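Local structure of outer membrane protein YopM (Yersinia pestis, 1JL5) at residues L188-L191 and Q192-P195. The protein acts as an effector delivered by the plague bacterium that probably alters host cell physiology and so promotes bacterial survival in host tissues. Sequence-based numbering, arbitrary orientation.
Sequences LPEL and QNLP
E190 and L191 meet Q192, N193 and L194 in a local contact round a type I beta turn, L191 to L194, at the end of leucine-rich repeat 6, in the loop that leads from strand 177-179 to strand 199-201. The turn is closed by the amide N of L194, which donates to O of L191 at 2.8 Å.

On the exposed side of the turn, E190 spans the bend. The extended side chain of E190, its CG trans to the backbone N (chi1 177°), carries the carboxylate to the amide of Q192. NE2 of Q192 donates to OE2 of E190 over 3.0 Å, on the anti side of the carboxylate and with a bent N-H...O angle of 141°; the amide and carboxylate planes stand 73° apart. ND2 of N193 also comes within 2.8 Å of OE1 of E190, but the two groups are crowded in the model and the detail of this approach is doubtful.

The other side is apolar and buried. CD2 of L194 lies 3.7 Å from CD2 of L191 and also packs over the backbone of L191, at 3.3 Å from its CA. L191 in turn reaches L171, while L188 touches L207 and P211 and P189 touches L168, so L188, P189 and L191 touch the loops of the repeats before and after in the interior of the solenoid.

The turn therefore separates two chemistries: buried leucines L191 and L194 line its inner side, while a neutral amide, that of Q192, meets the E190 carboxylate at the surface. That bond, bent, exposed and without a countercharge from Q192, is probably modest in strength, whereas the bond from L194 N to L191 O closes the turn itself.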
loop_
_atom_site.group_PDB
_atom_site.type_symbol
_atom_site.label_atom_id
_atom_site.label_comp_id
_atom_site.label_asym_id
_atom_site.label_seq_id
_atom_site.Cartn_x
_atom_site.Cartn_y
_atom_site.Cartn_z
ATOM N N LEU A 188 9.883 -32.997 8.428
ATOM C CA LEU A 188 10.041 -33.404 7.052
ATOM C C LEU A 188 10.603 -34.804 7.175
ATOM O O LEU A 188 11.248 -35.129 8.168
ATOM C CB LEU A 188 11.045 -32.514 6.325
ATOM C CG LEU A 188 10.588 -31.108 5.933
ATOM C CD1 LEU A 188 11.729 -30.382 5.239
ATOM C CD2 LEU A 188 9.378 -31.198 5.014
ATOM N N PRO A 189 10.337 -35.667 6.195
ATOM C CA PRO A 189 10.897 -37.009 6.327
ATOM C C PRO A 189 12.405 -36.882 6.173
ATOM O O PRO A 189 12.907 -35.814 5.822
ATOM C CB PRO A 189 10.248 -37.765 5.174
ATOM C CG PRO A 189 10.053 -36.692 4.145
ATOM C CD PRO A 189 9.535 -35.542 4.968
ATOM N N GLU A 190 13.129 -37.957 6.450
ATOM C CA GLU A 190 14.574 -37.933 6.312
ATOM C C GLU A 190 14.871 -37.529 4.880
ATOM O O GLU A 190 14.199 -37.971 3.952
ATOM C CB GLU A 190 15.153 -39.315 6.606
ATOM C CG GLU A 190 16.651 -39.401 6.427
ATOM C CD GLU A 190 17.195 -40.746 6.850
ATOM O OE1 GLU A 190 16.711 -41.773 6.329
ATOM O OE2 GLU A 190 18.108 -40.769 7.702
ATOM N N LEU A 191 15.880 -36.687 4.700
ATOM C CA LEU A 191 16.215 -36.209 3.371
ATOM C C LEU A 191 17.648 -36.501 2.969
ATOM O O LEU A 191 17.943 -36.670 1.790
ATOM C CB LEU A 191 15.996 -34.697 3.311
ATOM C CG LEU A 191 14.638 -34.188 3.793
ATOM C CD1 LEU A 191 14.693 -32.674 3.977
ATOM C CD2 LEU A 191 13.564 -34.587 2.796
ATOM N N GLN A 192 18.533 -36.545 3.958
ATOM C CA GLN A 192 19.953 -36.758 3.715
ATOM C C GLN A 192 20.284 -37.940 2.817
ATOM O O GLN A 192 21.328 -37.950 2.176
ATOM C CB GLN A 192 20.696 -36.891 5.046
ATOM C CG GLN A 192 20.436 -38.182 5.796
ATOM C CD GLN A 192 20.937 -38.118 7.224
ATOM O OE1 GLN A 192 22.058 -37.673 7.481
ATOM N NE2 GLN A 192 20.108 -38.563 8.164
ATOM N N ASN A 193 19.396 -38.925 2.751
ATOM C CA ASN A 193 19.650 -40.094 1.920
ATOM C C ASN A 193 19.034 -40.016 0.535
ATOM O O ASN A 193 19.039 -40.997 -0.210
ATOM C CB ASN A 193 19.180 -41.357 2.635
ATOM C CG ASN A 193 19.910 -41.576 3.941
ATOM O OD1 ASN A 193 21.140 -41.525 3.987
ATOM N ND2 ASN A 193 19.160 -41.817 5.013
ATOM N N LEU A 194 18.496 -38.852 0.189
ATOM C CA LEU A 194 17.922 -38.659 -1.132
ATOM C C LEU A 194 19.076 -38.198 -2.001
ATOM O O LEU A 194 19.490 -37.043 -1.950
ATOM C CB LEU A 194 16.812 -37.604 -1.099
ATOM C CG LEU A 194 15.405 -38.048 -0.672
ATOM C CD1 LEU A 194 15.383 -39.520 -0.289
ATOM C CD2 LEU A 194 14.936 -37.184 0.475
ATOM N N PRO A 195 19.615 -39.110 -2.817
ATOM C CA PRO A 195 20.740 -38.843 -3.712
ATOM C C PRO A 195 20.517 -37.789 -4.781
ATOM O O PRO A 195 21.468 -37.179 -5.252
ATOM C CB PRO A 195 21.016 -40.214 -4.319
ATOM C CG PRO A 195 19.640 -40.797 -4.420
ATOM C CD PRO A 195 19.063 -40.457 -3.063
#